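Local coordinates for fructooligosaccharide ABC transporter substrate-binding protein FusA (Streptococcus pneumoniae, PDB 5G5Z) that binds kestose, nystose and longer fructooligosaccharides, though not sucrose, as the solute-binding component of the FusABC-MsmK ABC importer, at residues 5-10 / 320-325; 336-341 / 378-383; 349-354 / 372-377. All coordinates share one frame; numbering follows the deposited sequence.

Contact 1. Residues 5-10 / 320-325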
loop_
_atom_site.group_PDB
_atom_site.type_symbol
_atom_site.label_atom_id
_atom_site.label_comp_id
_atom_site.label_asym_id
_atom_site.label_seq_id
_atom_site.Cartn_x
_atom_site.Cartn_y
_atom_site.Cartn_z
ATOM N N LEU B 5 12.240 27.398 -16.243
ATOM C CA LEU B 5 12.642 26.108 -15.717
ATOM C C LEU B 5 11.401 25.251 -15.513
ATOM O O LEU B 5 10.314 25.768 -15.223
ATOM C CB LEU B 5 13.382 26.261 -14.388
ATOM C CG LEU B 5 14.661 27.096 -14.409
ATOM C CD1 LEU B 5 15.042 27.481 -12.996
ATOM C CD2 LEU B 5 15.784 26.324 -15.069
ATOM N N LYS B 6 11.566 23.940 -15.663
ATOM C CA LYS B 6 10.510 22.984 -15.375
ATOM C C LYS B 6 10.789 22.323 -14.025
ATOM O O LYS B 6 11.829 21.670 -13.845
ATOM C CB LYS B 6 10.409 21.938 -16.483
ATOM C CG LYS B 6 9.276 20.943 -16.292
ATOM C CD LYS B 6 7.959 21.447 -16.872
ATOM C CE LYS B 6 6.925 20.339 -16.919
ATOM N NZ LYS B 6 6.211 20.326 -18.228
ATOM N N PHE B 7 9.872 22.519 -13.077
ATOM C CA PHE B 7 9.934 21.897 -11.764
ATOM C C PHE B 7 8.713 21.011 -11.580
ATOM O O PHE B 7 7.596 21.374 -11.979
ATOM C CB PHE B 7 9.964 22.923 -10.606
ATOM C CG PHE B 7 11.205 23.774 -10.551
ATOM C CD1 PHE B 7 12.330 23.458 -11.297
ATOM C CD2 PHE B 7 11.244 24.897 -9.729
ATOM C CE1 PHE B 7 13.475 24.253 -11.239
ATOM C CE2 PHE B 7 12.369 25.696 -9.668
ATOM C CZ PHE B 7 13.494 25.371 -10.431
ATOM N N MET B 8 8.946 19.847 -10.995
ATOM C CA MET B 8 7.892 19.032 -10.434
ATOM C C MET B 8 7.725 19.452 -8.981
ATOM O O MET B 8 8.709 19.769 -8.301
ATOM C CB MET B 8 8.248 17.547 -10.543
ATOM C CG MET B 8 7.146 16.586 -10.092
ATOM S SD MET B 8 7.731 14.905 -9.783
ATOM C CE MET B 8 8.542 14.526 -11.325
ATOM N N THR B 9 6.476 19.502 -8.522
ATOM C CA THR B 9 6.198 19.873 -7.141
ATOM C C THR B 9 5.009 19.090 -6.609
ATOM O O THR B 9 4.239 18.480 -7.360
ATOM C CB THR B 9 5.911 21.362 -6.963
ATOM O OG1 THR B 9 5.900 21.661 -5.563
ATOM C CG2 THR B 9 4.539 21.734 -7.591
ATOM N N ALA B 10 4.899 19.092 -5.288
ATOM C CA ALA B 10 3.750 18.549 -4.580
ATOM C C ALA B 10 3.074 19.690 -3.846
ATOM O O ALA B 10 3.754 20.584 -3.328
ATOM C CB ALA B 10 4.161 17.466 -3.575
ATOM N N GLU B 320 23.465 27.058 -12.711
ATOM C CA GLU B 320 23.656 28.349 -12.057
ATOM C C GLU B 320 22.324 29.052 -11.824
ATOM O O GLU B 320 22.058 29.556 -10.724
ATOM C CB GLU B 320 24.576 29.245 -12.884
ATOM C CG GLU B 320 24.743 30.639 -12.279
ATOM C CD GLU B 320 25.944 31.405 -12.829
ATOM O OE1 GLU B 320 26.553 30.959 -13.829
ATOM O OE2 GLU B 320 26.284 32.460 -12.249
ATOM N N LEU B 321 21.479 29.105 -12.859
ATOM C CA LEU B 321 20.156 29.710 -12.718
ATOM C C LEU B 321 19.331 28.988 -11.664
ATOM O O LEU B 321 18.701 29.622 -10.810
ATOM C CB LEU B 321 19.428 29.692 -14.056
ATOM C CG LEU B 321 18.029 30.306 -14.043
ATOM C CD1 LEU B 321 18.113 31.792 -13.736
ATOM C CD2 LEU B 321 17.363 30.076 -15.386
ATOM N N THR B 322 19.317 27.653 -11.714
ATOM C CA THR B 322 18.586 26.879 -10.719
ATOM C C THR B 322 19.099 27.166 -9.313
ATOM O O THR B 322 18.307 27.363 -8.381
ATOM C CB THR B 322 18.692 25.386 -11.039
ATOM O OG1 THR B 322 18.262 25.145 -12.383
ATOM C CG2 THR B 322 17.842 24.562 -10.096
ATOM N N ALA B 323 20.432 27.196 -9.145
ATOM C CA ALA B 323 21.015 27.388 -7.823
ATOM C C ALA B 323 20.651 28.747 -7.255
ATOM O O ALA B 323 20.376 28.869 -6.058
ATOM C CB ALA B 323 22.540 27.232 -7.882
ATOM N N LYS B 324 20.666 29.785 -8.094
ATOM C CA LYS B 324 20.325 31.120 -7.616
ATOM C C LYS B 324 18.849 31.207 -7.262
ATOM O O LYS B 324 18.478 31.860 -6.277
ATOM C CB LYS B 324 20.703 32.153 -8.666
ATOM C CG LYS B 324 22.216 32.259 -8.858
ATOM C CD LYS B 324 22.611 33.376 -9.804
ATOM C CE LYS B 324 24.136 33.490 -9.896
ATOM N NZ LYS B 324 24.587 34.583 -10.807
ATOM N N TRP B 325 17.998 30.545 -8.056
ATOM C CA TRP B 325 16.570 30.482 -7.761
ATOM C C TRP B 325 16.319 29.780 -6.432
ATOM O O TRP B 325 15.508 30.241 -5.617
ATOM C CB TRP B 325 15.825 29.758 -8.888
ATOM C CG TRP B 325 14.327 29.825 -8.724
ATOM C CD1 TRP B 325 13.474 30.728 -9.307
ATOM C CD2 TRP B 325 13.510 28.975 -7.898
ATOM N NE1 TRP B 325 12.182 30.496 -8.887
ATOM C CE2 TRP B 325 12.176 29.422 -8.030
ATOM C CE3 TRP B 325 13.782 27.887 -7.051
ATOM C CZ2 TRP B 325 11.116 28.818 -7.359
ATOM C CZ3 TRP B 325 12.738 27.292 -6.384
ATOM C CH2 TRP B 325 11.411 27.757 -6.543
#
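Phe-7 turns its ring edge toward one face of the Trp-325 indole in a T-shaped (edge-to-face) pair: the centroids of the phenyl ring and the six-membered indole ring are 5.0 Å apart, with the planes at 74°. Phe-7 CE2 does the touching, standing over that face toward the rim, 3.7 Å from Trp-325 CZ3. The tryptophan reaches this place because its CG is anti to the backbone N (chi1 -172°), which carries the indole to the strand.

Two residues earlier on the same side of the strand, Leu-5 meets the preceding helical turn. Leu-5 CD2 lies 4.1 Å from Leu-321 CD2 and 3.8 Å from Thr-322 OG1, so one branch bridges two neighbouring helix residues. The hydroxyl of Thr-322 is already engaged by the side chain of Asn-316 and by the carbonyl of Asn-318.

The axes of strand segment 5-10 and helix segment 320-325 approach to 10.8 Å, with 56° between their directions, close to the roughly 10 Å expected for a helix laid on a sheet. Helix 319-329 thus covers the Leu-5 and Phe-7 side of strand 4-10, while Met-8 faces helix 45-54 on the other: the alpha/beta sandwich of a solute-binding protein lobe.

Contact 2. Residues 336-341 / 378-383. With FRU (beta-D-fructofuranose), chain F; GLC (alpha-D-glucopyranose), chain C.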
loop_
_atom_site.group_PDB
_atom_site.type_symbol
_atom_site.label_atom_id
_atom_site.label_comp_id
_atom_site.label_asym_id
_atom_site.label_seq_id
_atom_site.Cartn_x
_atom_site.Cartn_y
_atom_site.Cartn_z
ATOM N N VAL B 336 10.224 32.236 5.416
ATOM C CA VAL B 336 9.041 32.339 6.270
ATOM C C VAL B 336 7.760 32.233 5.444
ATOM O O VAL B 336 6.836 31.492 5.790
ATOM C CB VAL B 336 9.092 33.651 7.076
ATOM C CG1 VAL B 336 7.808 33.853 7.863
ATOM C CG2 VAL B 336 10.302 33.631 8.016
ATOM N N GLN B 337 7.695 32.949 4.321
ATOM C CA GLN B 337 6.462 32.943 3.533
ATOM C C GLN B 337 6.250 31.615 2.815
ATOM O O GLN B 337 5.146 31.046 2.852
ATOM C CB GLN B 337 6.466 34.093 2.539
ATOM C CG GLN B 337 6.296 35.432 3.204
ATOM C CD GLN B 337 6.454 36.552 2.237
ATOM O OE1 GLN B 337 5.498 36.940 1.535
ATOM N NE2 GLN B 337 7.667 37.089 2.168
ATOM N N ASN B 338 7.294 31.106 2.144
ATOM C CA ASN B 338 7.190 29.786 1.527
ATOM C C ASN B 338 6.709 28.746 2.527
ATOM O O ASN B 338 5.919 27.855 2.168
ATOM C CB ASN B 338 8.537 29.359 0.943
ATOM C CG ASN B 338 8.965 30.236 -0.204
ATOM O OD1 ASN B 338 8.309 31.236 -0.502
ATOM N ND2 ASN B 338 10.063 29.882 -0.853
ATOM N N ASN B 339 7.139 28.874 3.793
ATOM C CA ASN B 339 6.760 27.915 4.829
ATOM C C ASN B 339 5.303 28.093 5.259
ATOM O O ASN B 339 4.549 27.117 5.350
ATOM C CB ASN B 339 7.680 28.056 6.046
ATOM C CG ASN B 339 7.572 26.879 6.978
ATOM O OD1 ASN B 339 7.565 25.732 6.535
ATOM N ND2 ASN B 339 7.435 27.148 8.264
ATOM N N TRP B 340 4.890 29.334 5.556
ATOM C CA TRP B 340 3.669 29.553 6.330
ATOM C C TRP B 340 2.550 30.329 5.630
ATOM O O TRP B 340 1.422 30.305 6.136
ATOM C CB TRP B 340 4.000 30.286 7.639
ATOM C CG TRP B 340 4.550 29.388 8.699
ATOM C CD1 TRP B 340 4.192 28.092 8.941
ATOM C CD2 TRP B 340 5.574 29.708 9.647
ATOM N NE1 TRP B 340 4.913 27.590 9.998
ATOM C CE2 TRP B 340 5.771 28.559 10.451
ATOM C CE3 TRP B 340 6.330 30.857 9.913
ATOM C CZ2 TRP B 340 6.715 28.521 11.494
ATOM C CZ3 TRP B 340 7.266 30.817 10.955
ATOM C CH2 TRP B 340 7.442 29.659 11.729
ATOM N N GLY B 341 2.826 31.048 4.523
ATOM C CA GLY B 341 1.797 31.827 3.857
ATOM C C GLY B 341 2.301 33.228 3.539
ATOM O O GLY B 341 3.508 33.486 3.543
ATOM N N THR B 378 -1.960 28.729 0.609
ATOM C CA THR B 378 -1.118 29.868 0.263
ATOM C C THR B 378 0.381 29.639 0.474
ATOM O O THR B 378 1.179 30.418 -0.055
ATOM C CB THR B 378 -1.563 31.126 1.044
ATOM O OG1 THR B 378 -1.476 30.897 2.458
ATOM C CG2 THR B 378 -3.015 31.510 0.699
ATOM N N GLU B 379 0.787 28.596 1.206
ATOM C CA GLU B 379 2.204 28.256 1.301
ATOM C C GLU B 379 2.703 27.711 -0.037
ATOM O O GLU B 379 1.926 27.413 -0.956
ATOM C CB GLU B 379 2.451 27.202 2.387
ATOM C CG GLU B 379 2.097 25.791 1.863
ATOM C CD GLU B 379 1.922 24.737 2.949
ATOM O OE1 GLU B 379 2.685 24.755 3.937
ATOM O OE2 GLU B 379 1.012 23.884 2.813
ATOM N N VAL B 380 4.023 27.545 -0.118
ATOM C CA VAL B 380 4.734 27.072 -1.305
ATOM C C VAL B 380 5.516 25.796 -0.989
ATOM O O VAL B 380 5.722 24.944 -1.862
ATOM C CB VAL B 380 5.651 28.195 -1.831
ATOM C CG1 VAL B 380 6.856 27.655 -2.536
ATOM C CG2 VAL B 380 4.864 29.105 -2.776
ATOM N N GLY B 381 5.952 25.647 0.265
ATOM C CA GLY B 381 6.750 24.486 0.615
ATOM C C GLY B 381 8.162 24.633 0.059
ATOM O O GLY B 381 8.685 25.741 -0.099
ATOM N N GLY B 382 8.783 23.502 -0.280
ATOM C CA GLY B 382 10.104 23.530 -0.876
ATOM C C GLY B 382 11.192 23.766 0.160
ATOM O O GLY B 382 10.933 23.756 1.368
ATOM N N PRO B 383 12.429 23.986 -0.284
ATOM C CA PRO B 383 13.527 24.142 0.675
ATOM C C PRO B 383 13.528 25.547 1.242
ATOM O O PRO B 383 13.278 26.531 0.539
ATOM C CB PRO B 383 14.767 23.885 -0.179
ATOM C CG PRO B 383 14.383 24.462 -1.498
ATOM C CD PRO B 383 12.895 24.197 -1.668
HETATM C C1 FRU F . 5.345 22.196 12.468
HETATM C C2 FRU F . 4.293 23.227 12.236
HETATM C C3 FRU F . 4.734 24.463 12.100
HETATM C C4 FRU F . 3.565 25.350 12.665
HETATM C C5 FRU F . 3.209 24.533 13.937
HETATM C C6 FRU F . 1.763 24.713 14.402
HETATM O O1 FRU F . 6.326 22.183 11.435
HETATM O O3 FRU F . 5.022 24.834 10.726
HETATM O O4 FRU F . 3.973 26.571 13.059
HETATM O O5 FRU F . 3.408 23.274 13.609
HETATM O O6 FRU F . 1.558 23.701 15.340
HETATM C C1 GLC C . 1.660 20.646 8.349
HETATM C C2 GLC C . 2.556 20.936 7.156
HETATM C C3 GLC C . 2.030 22.070 6.345
HETATM C C4 GLC C . 0.678 21.767 5.849
HETATM C C5 GLC C . -0.229 21.481 7.019
HETATM C C6 GLC C . -1.598 21.164 6.499
HETATM O O2 GLC C . 3.885 21.242 7.634
HETATM O O3 GLC C . 2.915 22.411 5.225
HETATM O O4 GLC C . 0.154 22.939 5.175
HETATM O O5 GLC C . 0.308 20.355 7.791
HETATM O O6 GLC C . -1.636 19.868 5.997
HETATM O O HOH W 1 10.837 27.135 -0.514
#
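Backbone hydrogen bonds carry the direct contact, and both end on Asn-338 O, near the C-terminal end of helix 332-340. Val-380 N donates at 3.0 Å to Asn-338 O, in the carbonyl plane and on a lone pair. Gly-381 N gives Asn-338 O its second bond, 2.9 Å long with an N-H...O angle of 160°, but from 38° out of that plane. Two successive amides of the loop after helix 371-378 therefore grip one carbonyl.

A water bridges as well, accepting from Asn-338 ND2 at 2.9 Å and donating to the carbonyl oxygens of Gly-381 and Pro-383. The same ND2 also donates to Gln-329 OE1. Side-chain packing is modest: Val-380 CG1 lies alongside the carboxamide carbon CG of Asn-338, at 4.1 Å.

Sugar is bound from both segments. The extended outer chain of Glu-379 presents both carboxylate oxygens to glucose, OE1 accepting from GLC O3 and OE2 from GLC O4, each at 2.7 Å. A salt bridge from Arg-375 also holds OE1, which probably steadies the carboxylate. Trp-340 NE1 donates at 2.9 Å, with an angle of 164°, to O3 of the chain F fructose at the ring edge. Helix end and loop together form one wall of the kestose-binding pocket.

Contact 3. Residues 349-354 / 372-377. With GLC (alpha-D-glucopyranose), chain C; FRU (beta-D-fructofuranose), chain D; FRU (beta-D-fructofuranose), chain F.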
loop_
_atom_site.group_PDB
_atom_site.type_symbol
_atom_site.label_atom_id
_atom_site.label_comp_id
_atom_site.label_asym_id
_atom_site.label_seq_id
_atom_site.Cartn_x
_atom_site.Cartn_y
_atom_site.Cartn_z
ATOM N N GLN B 349 -7.926 35.787 2.483
ATOM C CA GLN B 349 -7.348 35.920 3.814
ATOM C C GLN B 349 -5.826 35.808 3.735
ATOM O O GLN B 349 -5.273 35.189 2.822
ATOM C CB GLN B 349 -7.912 34.843 4.738
ATOM C CG GLN B 349 -8.257 35.298 6.136
ATOM C CD GLN B 349 -8.837 34.172 6.983
ATOM O OE1 GLN B 349 -9.779 33.486 6.577
ATOM N NE2 GLN B 349 -8.263 33.968 8.165
ATOM N N ASN B 350 -5.144 36.431 4.689
ATOM C CA ASN B 350 -3.688 36.437 4.725
ATOM C C ASN B 350 -3.191 35.914 6.055
ATOM O O ASN B 350 -3.705 36.286 7.109
ATOM C CB ASN B 350 -3.122 37.833 4.509
ATOM C CG ASN B 350 -3.313 38.313 3.100
ATOM O OD1 ASN B 350 -2.517 37.995 2.221
ATOM N ND2 ASN B 350 -4.370 39.092 2.871
ATOM N N ILE B 351 -2.170 35.062 5.998
ATOM C CA ILE B 351 -1.523 34.605 7.221
ATOM C C ILE B 351 -0.754 35.742 7.890
ATOM O O ILE B 351 -0.718 35.843 9.122
ATOM C CB ILE B 351 -0.601 33.419 6.909
ATOM C CG1 ILE B 351 -1.426 32.182 6.541
ATOM C CG2 ILE B 351 0.332 33.186 8.070
ATOM C CD1 ILE B 351 -2.242 31.628 7.684
ATOM N N PHE B 352 -0.134 36.616 7.096
ATOM C CA PHE B 352 0.744 37.667 7.597
ATOM C C PHE B 352 0.253 39.045 7.194
ATOM O O PHE B 352 -0.472 39.213 6.209
ATOM C CB PHE B 352 2.172 37.539 7.048
ATOM C CG PHE B 352 2.867 36.277 7.439
ATOM C CD1 PHE B 352 3.387 36.126 8.724
ATOM C CD2 PHE B 352 3.032 35.254 6.520
ATOM C CE1 PHE B 352 4.038 34.962 9.091
ATOM C CE2 PHE B 352 3.690 34.090 6.874
ATOM C CZ PHE B 352 4.201 33.945 8.168
ATOM N N GLU B 353 0.709 40.042 7.945
ATOM C CA GLU B 353 0.831 41.390 7.422
ATOM C C GLU B 353 2.311 41.709 7.303
ATOM O O GLU B 353 3.141 41.153 8.030
ATOM C CB GLU B 353 0.133 42.415 8.309
ATOM C CG GLU B 353 0.825 42.651 9.626
ATOM C CD GLU B 353 0.243 43.831 10.373
ATOM O OE1 GLU B 353 -0.994 43.866 10.568
ATOM O OE2 GLU B 353 1.025 44.731 10.748
ATOM N N LEU B 354 2.645 42.576 6.360
ATOM C CA LEU B 354 4.018 43.016 6.165
ATOM C C LEU B 354 4.148 44.411 6.751
ATOM O O LEU B 354 3.672 45.385 6.160
ATOM C CB LEU B 354 4.412 43.002 4.692
ATOM C CG LEU B 354 5.811 43.554 4.403
ATOM C CD1 LEU B 354 6.889 42.684 5.041
ATOM C CD2 LEU B 354 6.056 43.696 2.905
ATOM N N ALA B 372 -4.117 25.484 9.363
ATOM C CA ALA B 372 -3.639 24.586 8.319
ATOM C C ALA B 372 -4.377 24.785 6.999
ATOM O O ALA B 372 -3.819 24.510 5.929
ATOM C CB ALA B 372 -3.791 23.142 8.791
ATOM N N GLU B 373 -5.619 25.271 7.053
ATOM C CA GLU B 373 -6.414 25.394 5.835
ATOM C C GLU B 373 -5.966 26.582 4.989
ATOM O O GLU B 373 -5.729 26.446 3.786
ATOM C CB GLU B 373 -7.893 25.503 6.189
ATOM C CG GLU B 373 -8.749 26.066 5.072
ATOM C CD GLU B 373 -10.199 26.151 5.469
ATOM O OE1 GLU B 373 -10.649 25.270 6.232
ATOM O OE2 GLU B 373 -10.876 27.106 5.044
ATOM N N LEU B 374 -5.829 27.754 5.600
ATOM C CA LEU B 374 -5.244 28.876 4.875
ATOM C C LEU B 374 -3.784 28.603 4.526
ATOM O O LEU B 374 -3.293 29.037 3.475
ATOM C CB LEU B 374 -5.354 30.141 5.719
ATOM C CG LEU B 374 -4.939 31.430 5.010
ATOM C CD1 LEU B 374 -5.707 31.570 3.720
ATOM C CD2 LEU B 374 -5.197 32.614 5.917
ATOM N N ARG B 375 -3.067 27.895 5.394
ATOM C CA ARG B 375 -1.667 27.637 5.100
ATOM C C ARG B 375 -1.527 26.831 3.817
ATOM O O ARG B 375 -0.780 27.206 2.910
ATOM C CB ARG B 375 -1.003 26.921 6.268
ATOM C CG ARG B 375 0.430 26.533 5.969
ATOM C CD ARG B 375 1.044 25.786 7.139
ATOM N NE ARG B 375 2.461 25.565 6.908
ATOM C CZ ARG B 375 3.275 24.955 7.759
ATOM N NH1 ARG B 375 2.810 24.493 8.915
ATOM N NH2 ARG B 375 4.553 24.810 7.442
ATOM N N GLN B 376 -2.263 25.727 3.710
ATOM C CA GLN B 376 -2.006 24.857 2.582
ATOM C C GLN B 376 -2.546 25.434 1.285
ATOM O O GLN B 376 -2.127 25.001 0.208
ATOM C CB GLN B 376 -2.552 23.451 2.881
ATOM C CG GLN B 376 -4.032 23.332 3.086
ATOM C CD GLN B 376 -4.412 21.965 3.649
ATOM O OE1 GLN B 376 -4.483 20.972 2.918
ATOM N NE2 GLN B 376 -4.648 21.909 4.955
ATOM N N LYS B 377 -3.399 26.448 1.366
ATOM C CA LYS B 377 -3.831 27.180 0.186
ATOM C C LYS B 377 -2.780 28.177 -0.301
ATOM O O LYS B 377 -2.715 28.461 -1.509
ATOM C CB LYS B 377 -5.137 27.923 0.485
ATOM C CG LYS B 377 -6.362 27.047 0.623
ATOM C CD LYS B 377 -7.554 27.893 1.043
ATOM C CE LYS B 377 -8.864 27.124 0.923
ATOM N NZ LYS B 377 -10.013 27.810 1.592
HETATM C C1 GLC C . 1.660 20.646 8.349
HETATM C C2 GLC C . 2.556 20.936 7.156
HETATM C C3 GLC C . 2.030 22.070 6.345
HETATM C C4 GLC C . 0.678 21.767 5.849
HETATM C C5 GLC C . -0.229 21.481 7.019
HETATM C C6 GLC C . -1.598 21.164 6.499
HETATM O O2 GLC C . 3.885 21.242 7.634
HETATM O O3 GLC C . 2.915 22.411 5.225
HETATM O O4 GLC C . 0.154 22.939 5.175
HETATM O O5 GLC C . 0.308 20.355 7.791
HETATM O O6 GLC C . -1.636 19.868 5.997
HETATM C C1 FRU D . 2.948 21.503 11.056
HETATM C C2 FRU D . 1.433 21.451 10.772
HETATM C C3 FRU D . 0.459 22.648 10.985
HETATM C C4 FRU D . -0.877 21.979 10.786
HETATM C C5 FRU D . -0.658 20.712 11.120
HETATM C C6 FRU D . -1.683 19.838 10.481
HETATM O O1 FRU D . 3.403 22.848 11.105
HETATM O O2 FRU D . 1.669 21.737 9.293
HETATM O O3 FRU D . 0.581 23.697 10.129
HETATM O O4 FRU D . -1.979 22.541 11.638
HETATM O O5 FRU D . 0.809 20.370 10.571
HETATM O O6 FRU D . -1.119 18.555 10.250
HETATM C C1 FRU F . 5.345 22.196 12.468
HETATM C C2 FRU F . 4.293 23.227 12.236
HETATM C C3 FRU F . 4.734 24.463 12.100
HETATM C C4 FRU F . 3.565 25.350 12.665
HETATM C C5 FRU F . 3.209 24.533 13.937
HETATM C C6 FRU F . 1.763 24.713 14.402
HETATM O O1 FRU F . 6.326 22.183 11.435
HETATM O O3 FRU F . 5.022 24.834 10.726
HETATM O O4 FRU F . 3.973 26.571 13.059
HETATM O O5 FRU F . 3.408 23.274 13.609
HETATM O O6 FRU F . 1.558 23.701 15.340
#
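The guanidinium of Arg-375 is sandwiched: C3 of the glucose lies over the centre of one face, 3.4 Å from Arg-375 CZ, and Trp-340 CD1 over the opposite face, 3.5 Å from the same CZ. At the edge lie O1 and O3 of the chain D fructose and the chain F fructose. Arg-375 NH1 donates to FRU (chain D) O1 at 2.8 Å and to FRU (chain D) O3 at 2.7 Å; both are bent, with N-H...O angles of 141° and 137°. Weaker bonds run from NH1 and NH2 to O3 of the chain F fructose. A fully extended chain, with CG anti to the backbone N (chi1 176°), takes the group from the helix to the sugars. NE is held by the carboxylate of Glu-379 and the carbonyl of Asn-339, so both ends of the flat group are fixed.

Across the contact the packing is apolar and centres on Leu-374. Leu-374 CD2 sits 3.6 Å from Ile-351 CD1 and 3.7 Å from Gln-349 CB, the isoleucine sliding past it in the opposite direction and the glutamine crossing it. The amide of Gln-349 is tied to Thr-369 through OE1.

Helix 371-378 thus turns Leu-374 toward the 349-351 loop and sends Arg-375 to the sugars. That loop leads into strand 352-355, which pairs antiparallel with strand 360-363, while Phe-352 packs on Val-336 and Trp-340 of helix 332-340.

Along the chain, contact 1 closes before the other two open, and contact 3 falls within the interval spanned by contact 2. Contacts 2 and 3 are close, with centres 10 Å apart, and they touch: Trp-340 O packs 3.4 Å from Ile-351 CG1. Both also meet the glucose and the chain F fructose, so helix 332-340, helix 371-378 and the loop following the latter form a continuous part of the pocket. Contact 1 lies farther off, its centre about 15 Å from that of contact 2 and about 24 Å from that of contact 3, touching neither. Helix 319-329, directly followed by helix 332-340, links the sheet containing strand 4-10 to this sugar-binding region.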